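Local coordinates for protein dipicolinate synthase subunit B (Bacillus halodurans, PDB 3LQK) that probably takes part in making dipicolinate, the spore-core compound of Bacillus, as the flavoprotein-family subunit B of dipicolinate synthase, at residues F81-L87 and A118-N122; C89-A93 and V112-A116. All blocks are in the same frame, centred on the assembly; numbering follows the deposited sequence.

Contact 1: F81-L87 and A118-N122; sequences FGPKTPL and ATLRN. With PO4 (phosphate ion), chain C.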
loop_
_atom_site.group_PDB
_atom_site.type_symbol
_atom_site.label_atom_id
_atom_site.label_comp_id
_atom_site.label_asym_id
_atom_site.label_seq_id
_atom_site.Cartn_x
_atom_site.Cartn_y
_atom_site.Cartn_z
ATOM N N PHE A 81 0.103 -17.788 24.711
ATOM C CA PHE A 81 -0.019 -16.366 25.109
ATOM C C PHE A 81 -1.208 -15.603 24.504
ATOM O O PHE A 81 -1.438 -14.461 24.884
ATOM C CB PHE A 81 1.282 -15.625 24.895
ATOM C CG PHE A 81 2.353 -16.135 25.760
ATOM C CD1 PHE A 81 2.585 -15.574 27.005
ATOM C CD2 PHE A 81 3.083 -17.262 25.393
ATOM C CE1 PHE A 81 3.571 -16.106 27.856
ATOM C CE2 PHE A 81 4.080 -17.785 26.216
ATOM C CZ PHE A 81 4.340 -17.185 27.443
ATOM N N GLY A 82 -1.961 -16.251 23.605
ATOM C CA GLY A 82 -3.268 -15.771 23.171
ATOM C C GLY A 82 -4.366 -16.207 24.132
ATOM O O GLY A 82 -4.848 -15.402 24.914
ATOM N N PRO A 83 -4.769 -17.483 24.056
ATOM C CA PRO A 83 -5.933 -17.915 24.828
ATOM C C PRO A 83 -5.697 -18.303 26.307
ATOM O O PRO A 83 -6.638 -18.174 27.094
ATOM C CB PRO A 83 -6.446 -19.121 24.027
ATOM C CG PRO A 83 -5.281 -19.624 23.274
ATOM C CD PRO A 83 -4.501 -18.394 22.921
ATOM N N LYS A 84 -4.485 -18.741 26.687
ATOM C CA LYS A 84 -4.254 -19.319 28.030
ATOM C C LYS A 84 -3.548 -18.411 28.996
ATOM O O LYS A 84 -3.998 -18.297 30.121
ATOM C CB LYS A 84 -3.434 -20.622 27.957
ATOM C CG LYS A 84 -4.202 -21.842 28.521
ATOM C CD LYS A 84 -3.378 -23.186 28.475
ATOM C CE LYS A 84 -4.368 -24.438 28.348
ATOM N NZ LYS A 84 -3.750 -25.821 28.167
ATOM N N THR A 85 -2.414 -17.816 28.577
ATOM C CA THR A 85 -1.536 -17.050 29.490
ATOM C C THR A 85 -1.268 -15.653 28.903
ATOM O O THR A 85 -0.163 -15.359 28.509
ATOM C CB THR A 85 -0.195 -17.775 29.748
ATOM O OG1 THR A 85 0.510 -17.991 28.507
ATOM C CG2 THR A 85 -0.399 -19.186 30.483
ATOM N N PRO A 86 -2.303 -14.825 28.806
ATOM C CA PRO A 86 -2.164 -13.590 28.040
ATOM C C PRO A 86 -1.224 -12.587 28.709
ATOM O O PRO A 86 -1.207 -12.477 29.907
ATOM C CB PRO A 86 -3.589 -13.041 28.015
ATOM C CG PRO A 86 -4.276 -13.700 29.199
ATOM C CD PRO A 86 -3.701 -15.061 29.209
ATOM N N LEU A 87 -0.426 -11.901 27.906
ATOM C CA LEU A 87 0.415 -10.839 28.381
ATOM C C LEU A 87 -0.412 -9.573 28.557
ATOM O O LEU A 87 -1.351 -9.329 27.843
ATOM C CB LEU A 87 1.521 -10.561 27.354
ATOM C CG LEU A 87 2.444 -11.719 27.058
ATOM C CD1 LEU A 87 3.312 -11.460 25.874
ATOM C CD2 LEU A 87 3.335 -12.115 28.330
ATOM N N ALA A 118 -0.416 -12.770 19.274
ATOM C CA ALA A 118 -1.252 -13.279 20.366
ATOM C C ALA A 118 -1.674 -12.150 21.331
ATOM O O ALA A 118 -2.687 -12.255 22.008
ATOM C CB ALA A 118 -0.527 -14.355 21.119
ATOM N N THR A 119 -0.904 -11.068 21.385
ATOM C CA THR A 119 -1.182 -9.981 22.323
ATOM C C THR A 119 -2.203 -9.048 21.677
ATOM O O THR A 119 -3.179 -8.627 22.304
ATOM C CB THR A 119 0.137 -9.264 22.658
ATOM O OG1 THR A 119 1.014 -10.215 23.280
ATOM C CG2 THR A 119 -0.059 -8.071 23.603
ATOM N N LEU A 120 -1.992 -8.771 20.389
ATOM C CA LEU A 120 -2.926 -7.989 19.559
ATOM C C LEU A 120 -4.291 -8.637 19.412
ATOM O O LEU A 120 -5.274 -7.930 19.405
ATOM C CB LEU A 120 -2.332 -7.675 18.185
ATOM C CG LEU A 120 -1.173 -6.673 18.265
ATOM C CD1 LEU A 120 -0.526 -6.466 16.842
ATOM C CD2 LEU A 120 -1.601 -5.335 18.829
ATOM N N ARG A 121 -4.351 -9.962 19.414
ATOM C CA ARG A 121 -5.603 -10.735 19.378
ATOM C C ARG A 121 -6.511 -10.306 20.489
ATOM O O ARG A 121 -7.717 -10.245 20.307
ATOM C CB ARG A 121 -5.230 -12.198 19.651
ATOM C CG ARG A 121 -6.332 -13.193 19.984
ATOM C CD ARG A 121 -5.726 -14.393 20.703
ATOM N NE ARG A 121 -6.584 -15.553 20.823
ATOM C CZ ARG A 121 -7.487 -15.759 21.774
ATOM N NH1 ARG A 121 -7.682 -14.906 22.761
ATOM N NH2 ARG A 121 -8.204 -16.849 21.743
ATOM N N ASN A 122 -5.932 -10.086 21.658
ATOM C CA ASN A 122 -6.650 -9.651 22.881
ATOM C C ASN A 122 -6.809 -8.137 23.046
ATOM O O ASN A 122 -7.250 -7.662 24.057
ATOM C CB ASN A 122 -5.918 -10.183 24.095
ATOM C CG ASN A 122 -5.793 -11.703 24.075
ATOM O OD1 ASN A 122 -6.696 -12.383 23.545
ATOM N ND2 ASN A 122 -4.719 -12.235 24.640
HETATM P P PO4 C . -6.312 -18.488 18.751
HETATM O O1 PO4 C . -4.867 -18.956 19.025
HETATM O O2 PO4 C . -6.798 -18.837 17.339
HETATM O O3 PO4 C . -7.311 -19.091 19.780
HETATM O O4 PO4 C . -6.300 -16.977 18.754
HETATM O O HOH W 1 -0.381 -12.076 24.949
HETATM O O HOH W 2 -2.646 -10.609 25.582
#

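Contact 2: C89-A93 and V112-A116; sequences CMVIA and VLMGA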
loop_
_atom_site.group_PDB
_atom_site.type_symbol
_atom_site.label_atom_id
_atom_site.label_comp_id
_atom_site.label_asym_id
_atom_site.label_seq_id
_atom_site.Cartn_x
_atom_site.Cartn_y
_atom_site.Cartn_z
ATOM N N CYS A 89 1.383 -6.824 28.035
ATOM C CA CYS A 89 2.059 -6.066 27.030
ATOM C C CYS A 89 3.159 -6.910 26.448
ATOM O O CYS A 89 3.828 -7.682 27.147
ATOM C CB CYS A 89 2.666 -4.801 27.682
ATOM S SG CYS A 89 3.639 -3.689 26.549
HETATM N N MSE A 90 3.398 -6.724 25.166
HETATM C CA MSE A 90 4.487 -7.381 24.524
HETATM C C MSE A 90 5.441 -6.325 24.033
HETATM O O MSE A 90 5.022 -5.387 23.341
HETATM C CB MSE A 90 3.947 -8.192 23.343
HETATM C CG MSE A 90 4.995 -8.857 22.464
HETATM SE SE MSE A 90 5.751 -10.446 23.257
HETATM C CE MSE A 90 7.277 -10.571 22.125
ATOM N N VAL A 91 6.721 -6.489 24.323
ATOM C CA VAL A 91 7.772 -5.608 23.825
ATOM C C VAL A 91 8.567 -6.369 22.783
ATOM O O VAL A 91 8.850 -7.559 22.964
ATOM C CB VAL A 91 8.754 -5.238 25.003
ATOM C CG1 VAL A 91 9.858 -4.276 24.548
ATOM C CG2 VAL A 91 7.982 -4.612 26.174
ATOM N N ILE A 92 8.952 -5.702 21.692
ATOM C CA ILE A 92 9.913 -6.232 20.738
ATOM C C ILE A 92 11.020 -5.220 20.629
ATOM O O ILE A 92 10.839 -4.103 20.080
ATOM C CB ILE A 92 9.338 -6.428 19.340
ATOM C CG1 ILE A 92 8.012 -7.243 19.354
ATOM C CG2 ILE A 92 10.367 -7.099 18.390
ATOM C CD1 ILE A 92 7.387 -7.315 17.940
ATOM N N ALA A 93 12.158 -5.576 21.218
ATOM C CA ALA A 93 13.311 -4.726 21.182
ATOM C C ALA A 93 14.609 -5.504 21.329
ATOM O O ALA A 93 14.742 -6.297 22.244
ATOM C CB ALA A 93 13.194 -3.631 22.241
ATOM N N VAL A 112 8.700 -14.577 18.370
ATOM C CA VAL A 112 8.508 -13.191 18.759
ATOM C C VAL A 112 7.259 -12.589 18.111
ATOM O O VAL A 112 6.423 -11.958 18.748
ATOM C CB VAL A 112 9.790 -12.333 18.425
ATOM C CG1 VAL A 112 9.553 -10.846 18.733
ATOM C CG2 VAL A 112 11.038 -12.780 19.255
ATOM N N LEU A 113 7.117 -12.794 16.815
ATOM C CA LEU A 113 5.990 -12.217 16.088
ATOM C C LEU A 113 4.730 -12.922 16.500
ATOM O O LEU A 113 3.648 -12.329 16.470
ATOM C CB LEU A 113 6.210 -12.322 14.583
ATOM C CG LEU A 113 7.391 -11.483 14.072
ATOM C CD1 LEU A 113 7.585 -11.762 12.623
ATOM C CD2 LEU A 113 7.203 -9.963 14.340
HETATM N N MSE A 114 4.836 -14.194 16.883
HETATM C CA MSE A 114 3.620 -14.888 17.379
HETATM C C MSE A 114 3.198 -14.329 18.718
HETATM O O MSE A 114 2.015 -14.142 18.962
HETATM C CB MSE A 114 3.850 -16.391 17.413
HETATM C CG MSE A 114 2.728 -17.188 17.977
HETATM SE SE MSE A 114 1.131 -17.059 16.812
HETATM C CE MSE A 114 1.783 -18.041 15.302
ATOM N N GLY A 115 4.171 -13.988 19.596
ATOM C CA GLY A 115 3.837 -13.314 20.832
ATOM C C GLY A 115 3.084 -11.990 20.607
ATOM O O GLY A 115 2.098 -11.685 21.290
ATOM N N ALA A 116 3.565 -11.220 19.652
ATOM C CA ALA A 116 2.944 -9.953 19.287
ATOM C C ALA A 116 1.521 -10.183 18.745
ATOM O O ALA A 116 0.567 -9.533 19.164
ATOM C CB ALA A 116 3.819 -9.205 18.238
#

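Contact 1: F81-L87 and A118-N122
Asn122 and Arg121, where helix 111-121 gives way to loop, reach the Gly82-Pro83 turn of the loop that leads into strand 89-95, a join on the rim of the Rossmann-like alpha/beta fold of the flavoprotein family. A single direct hydrogen bond spans the two segments: Asn122 ND2 donates to Gly82 O at 3.2 Å, nearly straight at 166°, with the acceptor close to the amide plane. The other end of that amide is used as well, since Asn122 OD1 accepts from Arg121 NH1 at 2.8 Å, in the guanidinium plane. Two waters bridge the segments. One binds Phe81 O, Leu87 N and Thr119 OG1, whose hydroxyl is also bonded to Gly115 O one turn back; the second links Asn122 ND2 to Leu87 O. Van der Waals packing is modest: Ala118 CB abuts Gly82 N at 3.4 Å and lies 4.4 Å from Phe81 CB, and Leu87 CD1 lies across the Thr119 hydroxyl. The Arg121 chain runs extended from CG to NE, with CG anti to the backbone N (chi1 167°), which carries the guanidinium past Gly82 so that one face lies against the Gly82-Pro83 peptide. An alanine at Arg121 is likely to remove the flat group packed on this peptide, leave Asn122 OD1 without the NH1 donor and deprive a bound phosphate, probably from the crystallisation liquor, of two bonds. That ion is also hydrogen-bonded to Asn133 of the second subunit, while Arg121 meets it edge-on, with NE facing O4 and NH2 donating to O3 at 3.1 Å.

Contact 2: C89-A93 and V112-A116
Met90, a selenomethionine, and Ile92 point from strand 89-93 toward helix 112-116 and pack on Val112, Gly115 and Ala116 in a fully buried apolar contact. Met90 has the most surface covered. Its CG, anti to the backbone N (chi1 175°), sits 3.9 Å from Ala116 CA; the bend at chi2 (77°) then turns SE over the backbone of Gly115, 4.1 Å from its C atom, and leads the terminal CE to 3.7 Å from Val112 O. Ile92 spans one turn of the helix: CG2 meets Val112 CG1 at 3.8 Å, and CD1 touches Ala116 CB at 4.0 Å. Val112 answers with CG1, which lies close to both CG1 and CG2 of Ile92 and also comes near the Met90 methyl. The short segments run roughly antiparallel, 147° between directions, with axes 8.7 Å apart, as expected where a helix returns over the parallel part of a sheet. Strand 89-95 lies between strands 9-13 and 126-132; helix 111-121 covers the face bearing Met90 and Ile92, with Phe103 of helix 97-104 against Ala116, while Cys89 and Val91 pack on helix 176-184.

Both contacts use helix 111-121, and both segments of contact 2 fall in the sequence between those of contact 1. Their centres are about 11 Å apart, and they meet directly where Thr119 OG1 packs 3.6 Å from Met90 CB. Contact 2 fixes the first part of the helix on the sheet, its centre about 5 Å from the centre of the chain; contact 1 ties the end of the same helix to the loop entering strand 89-95, about 16 Å from that centre. The change is from apolar packing to polar, water-bridged bonding. The phosphate belongs to contact 1, at the boundary with the second subunit, whereas contact 2 is made within one subunit, with none of the others reaching it.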